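Local atomic coordinates of irisin (Homo sapiens, PDB entry 4LSD), a protein that acts as a secreted, exercise-linked hormone thought to promote browning of white fat, and is built on a fibronectin type III domain that can dimerise. Residues P3-V9 against V74-S78; F34-K40 against C59-E65. All coordinates share one frame; numbering follows the deposited sequence.

Both contacts belong to the same fibronectin type III domain, and their centres lie 16 Å apart. Contact 1 lays the N-terminal lead over strand 69-78; contact 2 spans the two sheets of the sandwich from strand 31-40 to strand 58-61 and the loop after it. They are coupled because strands 31-40 and 69-78 are neighbours in one antiparallel sheet: Gln75 N is 2.9 Å from Ala35 O, a probable hydrogen bond, and Val74 CG2 packs 3.9 Å from Ile36 CG1. Along the chain, contact 2 is nested within the loop that contact 1 closes. Contact 2 approaches Arg47, which is required for dimerization: the side chains of Gln38 and Arg47 are about 3 Å apart.

Contact 1 of 2, residues P3-V9 against V74-S78; sequences PSAPVNV and VQAIS
The N-terminal lead of the fibronectin type III sandwich lays Pro6 and Val9 over Val74 and Ala76 of strand 69-78. The two segments run 155° apart end to end, yet no hydrogen bond crosses between them, so this is packing and not sheet pairing. Pro6 sits on Val74 and Ala76, its buried ring crossing the Val74 side chain obliquely: CG lies 3.7 Å from Val74 CG1 and 4.1 Å from Ala76 CB, while CD sits 3.6 Å from Val74 O. An alanine in place of Pro6 would lose the ring carbons CG and CD and is likely to open a gap above Val74 and Ala76. Val74 divides its two methyls, because chi1 of -174° sets CG1 opposite the backbone N and under Pro6 and turns CG2 to Val9, whose CG1 is 3.6 Å away. At the far end the Pro3 ring lies by Ser78 and Ala76, though its exact placing is doubtful. The strand's amides are held by other residues: Val74 N bonds to Ser86 OG and Ala76 N to Ser83 OG. With carbon contacts throughout and no hydrogen bond across, the lead rests on the strand through van der Waals packing, consistent with proline nitrogens that carry no N-H.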
loop_
_atom_site.group_PDB
_atom_site.type_symbol
_atom_site.label_atom_id
_atom_site.label_comp_id
_atom_site.label_asym_id
_atom_site.label_seq_id
_atom_site.Cartn_x
_atom_site.Cartn_y
_atom_site.Cartn_z
ATOM N N PRO A 3 -1.361 2.929 -21.505
ATOM C CA PRO A 3 -0.830 4.270 -21.235
ATOM C C PRO A 3 0.692 4.281 -21.180
ATOM O O PRO A 3 1.341 3.237 -21.157
ATOM C CB PRO A 3 -1.405 4.630 -19.864
ATOM C CG PRO A 3 -2.198 3.432 -19.422
ATOM C CD PRO A 3 -1.778 2.275 -20.256
ATOM N N SER A 4 1.246 5.482 -21.127
ATOM C CA SER A 4 2.683 5.667 -21.060
ATOM C C SER A 4 3.125 5.682 -19.607
ATOM O O SER A 4 2.381 6.113 -18.718
ATOM C CB SER A 4 3.080 6.988 -21.726
ATOM O OG SER A 4 2.556 7.076 -23.041
ATOM N N ALA A 5 4.338 5.204 -19.370
ATOM C CA ALA A 5 4.877 5.166 -18.029
ATOM C C ALA A 5 4.747 6.545 -17.419
ATOM O O ALA A 5 4.573 7.529 -18.130
ATOM C CB ALA A 5 6.337 4.765 -18.070
ATOM N N PRO A 6 4.790 6.627 -16.084
ATOM C CA PRO A 6 4.686 7.907 -15.380
ATOM C C PRO A 6 5.987 8.669 -15.597
ATOM O O PRO A 6 7.035 8.053 -15.771
ATOM C CB PRO A 6 4.521 7.487 -13.919
ATOM C CG PRO A 6 3.801 6.197 -14.016
ATOM C CD PRO A 6 4.476 5.503 -15.182
ATOM N N VAL A 7 5.923 9.997 -15.579
ATOM C CA VAL A 7 7.118 10.823 -15.768
ATOM C C VAL A 7 7.263 11.760 -14.577
ATOM O O VAL A 7 6.330 11.929 -13.792
ATOM C CB VAL A 7 7.025 11.715 -17.034
ATOM C CG1 VAL A 7 6.997 10.872 -18.285
ATOM C CG2 VAL A 7 5.772 12.579 -16.957
ATOM N N ASN A 8 8.432 12.367 -14.440
ATOM C CA ASN A 8 8.640 13.316 -13.363
ATOM C C ASN A 8 8.308 12.753 -11.992
ATOM O O ASN A 8 7.690 13.434 -11.168
ATOM C CB ASN A 8 7.773 14.541 -13.621
ATOM C CG ASN A 8 8.138 15.247 -14.912
ATOM O OD1 ASN A 8 7.264 15.629 -15.701
ATOM N ND2 ASN A 8 9.434 15.436 -15.131
ATOM N N VAL A 9 8.701 11.511 -11.747
ATOM C CA VAL A 9 8.434 10.906 -10.460
ATOM C C VAL A 9 9.412 11.552 -9.482
ATOM O O VAL A 9 10.627 11.502 -9.677
ATOM C CB VAL A 9 8.640 9.389 -10.522
ATOM C CG1 VAL A 9 8.181 8.753 -9.229
ATOM C CG2 VAL A 9 7.875 8.813 -11.710
ATOM N N VAL A 74 6.978 3.500 -10.279
ATOM C CA VAL A 74 5.570 3.815 -10.409
ATOM C C VAL A 74 5.089 3.308 -11.755
ATOM O O VAL A 74 5.855 3.240 -12.708
ATOM C CB VAL A 74 5.325 5.334 -10.330
ATOM C CG1 VAL A 74 3.828 5.620 -10.312
ATOM C CG2 VAL A 74 5.987 5.903 -9.100
ATOM N N GLN A 75 3.819 2.934 -11.823
ATOM C CA GLN A 75 3.215 2.440 -13.058
ATOM C C GLN A 75 1.830 3.080 -13.160
ATOM O O GLN A 75 1.212 3.375 -12.141
ATOM C CB GLN A 75 3.074 0.921 -13.007
ATOM C CG GLN A 75 2.215 0.358 -14.117
ATOM C CD GLN A 75 1.931 -1.110 -13.920
ATOM O OE1 GLN A 75 2.249 -1.936 -14.771
ATOM N NE2 GLN A 75 1.334 -1.446 -12.786
ATOM N N ALA A 76 1.335 3.308 -14.370
ATOM C CA ALA A 76 0.023 3.920 -14.518
ATOM C C ALA A 76 -0.999 2.906 -15.011
ATOM O O ALA A 76 -0.732 2.139 -15.935
ATOM C CB ALA A 76 0.099 5.103 -15.469
ATOM N N ILE A 77 -2.177 2.917 -14.392
ATOM C CA ILE A 77 -3.243 1.983 -14.742
ATOM C C ILE A 77 -4.308 2.657 -15.588
ATOM O O ILE A 77 -4.757 3.752 -15.276
ATOM C CB ILE A 77 -3.963 1.433 -13.488
ATOM C CG1 ILE A 77 -2.950 1.026 -12.416
ATOM C CG2 ILE A 77 -4.852 0.257 -13.877
ATOM C CD1 ILE A 77 -2.204 -0.229 -12.717
ATOM N N SER A 78 -4.725 1.982 -16.648
ATOM C CA SER A 78 -5.762 2.490 -17.534
ATOM C C SER A 78 -6.908 1.494 -17.433
ATOM O O SER A 78 -6.761 0.456 -16.789
ATOM C CB SER A 78 -5.233 2.545 -18.965
ATOM O OG SER A 78 -6.271 2.330 -19.899
#

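Contact 2 of 2, residues F34-K40 against C59-E65; sequences FAISQQK and CALWDLE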
loop_
_atom_site.group_PDB
_atom_site.type_symbol
_atom_site.label_atom_id
_atom_site.label_comp_id
_atom_site.label_asym_id
_atom_site.label_seq_id
_atom_site.Cartn_x
_atom_site.Cartn_y
_atom_site.Cartn_z
ATOM N N PHE A 34 -2.900 3.756 -10.240
ATOM C CA PHE A 34 -1.462 3.579 -10.239
ATOM C C PHE A 34 -1.032 2.386 -9.398
ATOM O O PHE A 34 -1.755 1.947 -8.508
ATOM C CB PHE A 34 -0.812 4.818 -9.657
ATOM C CG PHE A 34 -0.930 4.912 -8.159
ATOM C CD1 PHE A 34 -0.019 4.254 -7.331
ATOM C CD2 PHE A 34 -1.953 5.651 -7.572
ATOM C CE1 PHE A 34 -0.123 4.331 -5.946
ATOM C CE2 PHE A 34 -2.070 5.736 -6.183
ATOM C CZ PHE A 34 -1.152 5.076 -5.368
ATOM N N ALA A 35 0.161 1.875 -9.673
ATOM C CA ALA A 35 0.715 0.771 -8.900
ATOM C C ALA A 35 2.138 1.179 -8.567
ATOM O O ALA A 35 2.885 1.622 -9.436
ATOM C CB ALA A 35 0.707 -0.512 -9.703
ATOM N N ILE A 36 2.506 1.056 -7.300
ATOM C CA ILE A 36 3.858 1.411 -6.864
ATOM C C ILE A 36 4.550 0.201 -6.227
ATOM O O ILE A 36 3.900 -0.632 -5.588
ATOM C CB ILE A 36 3.839 2.584 -5.839
ATOM C CG1 ILE A 36 3.818 3.926 -6.569
ATOM C CG2 ILE A 36 5.061 2.529 -4.938
ATOM C CD1 ILE A 36 3.958 5.127 -5.643
ATOM N N SER A 37 5.867 0.103 -6.429
ATOM C CA SER A 37 6.687 -0.972 -5.861
ATOM C C SER A 37 7.714 -0.297 -5.002
ATOM O O SER A 37 8.291 0.719 -5.391
ATOM C CB SER A 37 7.461 -1.757 -6.920
ATOM O OG SER A 37 6.604 -2.380 -7.849
ATOM N N GLN A 38 7.962 -0.877 -3.841
ATOM C CA GLN A 38 8.936 -0.326 -2.923
ATOM C C GLN A 38 9.802 -1.427 -2.346
ATOM O O GLN A 38 9.302 -2.462 -1.913
ATOM C CB GLN A 38 8.227 0.398 -1.780
ATOM C CG GLN A 38 9.144 0.763 -0.617
ATOM C CD GLN A 38 8.375 1.062 0.658
ATOM O OE1 GLN A 38 7.480 1.914 0.681
ATOM N NE2 GLN A 38 8.723 0.362 1.731
ATOM N N GLN A 39 11.108 -1.212 -2.359
ATOM C CA GLN A 39 12.031 -2.171 -1.779
ATOM C C GLN A 39 13.300 -1.427 -1.417
ATOM O O GLN A 39 13.638 -0.420 -2.038
ATOM C CB GLN A 39 12.323 -3.332 -2.742
ATOM C CG GLN A 39 12.759 -2.923 -4.106
ATOM C CD GLN A 39 13.033 -4.119 -5.007
ATOM O OE1 GLN A 39 12.111 -4.768 -5.510
ATOM N NE2 GLN A 39 14.308 -4.418 -5.210
ATOM N N LYS A 40 13.979 -1.895 -0.378
ATOM C CA LYS A 40 15.217 -1.261 0.038
ATOM C C LYS A 40 16.285 -1.595 -0.992
ATOM O O LYS A 40 16.169 -2.599 -1.715
ATOM C CB LYS A 40 15.672 -1.792 1.391
ATOM C CG LYS A 40 14.728 -1.546 2.537
ATOM C CD LYS A 40 15.385 -1.960 3.842
ATOM C CE LYS A 40 14.395 -1.978 4.990
ATOM N NZ LYS A 40 14.999 -2.609 6.199
ATOM N N CYS A 59 1.480 9.335 -3.618
ATOM C CA CYS A 59 1.257 8.215 -2.748
ATOM C C CYS A 59 2.258 8.269 -1.611
ATOM O O CYS A 59 3.458 8.360 -1.845
ATOM C CB CYS A 59 1.443 6.938 -3.552
ATOM S SG CYS A 59 1.435 5.448 -2.568
ATOM N N ALA A 60 1.761 8.208 -0.381
ATOM C CA ALA A 60 2.620 8.241 0.800
ATOM C C ALA A 60 3.185 6.861 1.123
ATOM O O ALA A 60 2.519 5.853 0.921
ATOM C CB ALA A 60 1.842 8.748 1.984
ATOM N N LEU A 61 4.416 6.825 1.622
ATOM C CA LEU A 61 5.060 5.577 2.006
ATOM C C LEU A 61 5.353 5.744 3.485
ATOM O O LEU A 61 6.057 6.671 3.889
ATOM C CB LEU A 61 6.368 5.375 1.237
ATOM C CG LEU A 61 6.249 5.494 -0.282
ATOM C CD1 LEU A 61 7.641 5.669 -0.870
ATOM C CD2 LEU A 61 5.554 4.270 -0.862
ATOM N N TRP A 62 4.820 4.839 4.289
ATOM C CA TRP A 62 4.988 4.910 5.726
ATOM C C TRP A 62 5.858 3.792 6.281
ATOM O O TRP A 62 6.194 2.840 5.581
ATOM C CB TRP A 62 3.618 4.819 6.371
ATOM C CG TRP A 62 2.977 3.470 6.133
ATOM C CD1 TRP A 62 2.900 2.433 7.021
ATOM C CD2 TRP A 62 2.386 2.991 4.907
ATOM N NE1 TRP A 62 2.301 1.339 6.429
ATOM C CE2 TRP A 62 1.977 1.653 5.138
ATOM C CE3 TRP A 62 2.165 3.561 3.643
ATOM C CZ2 TRP A 62 1.363 0.876 4.145
ATOM C CZ3 TRP A 62 1.554 2.787 2.659
ATOM C CH2 TRP A 62 1.160 1.459 2.919
ATOM N N ASP A 63 6.211 3.919 7.555
ATOM C CA ASP A 63 6.998 2.914 8.242
ATOM C C ASP A 63 8.279 2.551 7.504
ATOM O O ASP A 63 8.642 1.377 7.416
ATOM C CB ASP A 63 6.126 1.678 8.439
ATOM C CG ASP A 63 6.636 0.760 9.538
ATOM O OD1 ASP A 63 7.133 1.268 10.570
ATOM O OD2 ASP A 63 6.513 -0.480 9.375
ATOM N N LEU A 64 8.964 3.559 6.978
ATOM C CA LEU A 64 10.210 3.317 6.279
ATOM C C LEU A 64 11.310 3.222 7.311
ATOM O O LEU A 64 11.156 3.682 8.445
ATOM C CB LEU A 64 10.523 4.454 5.310
ATOM C CG LEU A 64 9.582 4.602 4.118
ATOM C CD1 LEU A 64 10.152 5.643 3.169
ATOM C CD2 LEU A 64 9.436 3.254 3.402
ATOM N N GLU A 65 12.420 2.624 6.905
ATOM C CA GLU A 65 13.588 2.454 7.761
ATOM C C GLU A 65 14.392 3.743 7.775
ATOM O O GLU A 65 14.530 4.393 6.741
ATOM C CB GLU A 65 14.463 1.341 7.204
ATOM C CG GLU A 65 14.263 0.007 7.847
ATOM C CD GLU A 65 15.188 -0.176 9.015
ATOM O OE1 GLU A 65 15.120 -1.243 9.662
ATOM O OE2 GLU A 65 15.987 0.751 9.279
HETATM O O HOH W 1 8.765 0.000 5.146
#
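Strand 34-40 and strand 59-61 run nearly parallel, 20° between their directions and 9.9 Å apart at closest approach, a separation of facing sheets and not of paired strands. This is the core of the fibronectin type III β-sandwich, with Ile36 registered on Cys59 and Gln38 on Leu61. Cys59 CB touches two side chains of the other strand, 3.7 Å from Phe34 CZ and equally 3.7 Å from Ile36 CD1. Its SG makes an oblique sulfur-aromatic contact, 4.9 Å from the Phe34 ring centroid and 68° off the ring normal. Trp23 of strand 19-24 meets the Phe34 ring as well and touches Cys59 and Ile36. Farther along, Gln38 extends across the sandwich, its CG opposite the backbone N (chi1 168°), and brings a buried amide against methyls of two leucines. Gln38 OE1 lies 3.4 Å from Leu61 CD2, and Gln38 NE2 is 3.4 Å from Leu64 CD2. The neighbouring Arg47, required for dimerization, bonds through NH2 to Trp62 O, and Trp62 meets Trp62 of the second subunit; the amide thus probably lies just behind the dimer region. Near the exposed end of the contact, the extended Lys40 crosses the bent Glu65 obliquely, in a long salt bridge of 3.7 Å from Lys40 NZ to Glu65 OE1. A water joins the loop to the strand: it donates to Asp63 O at 2.7 Å and weakly accepts from Gln38 NE2.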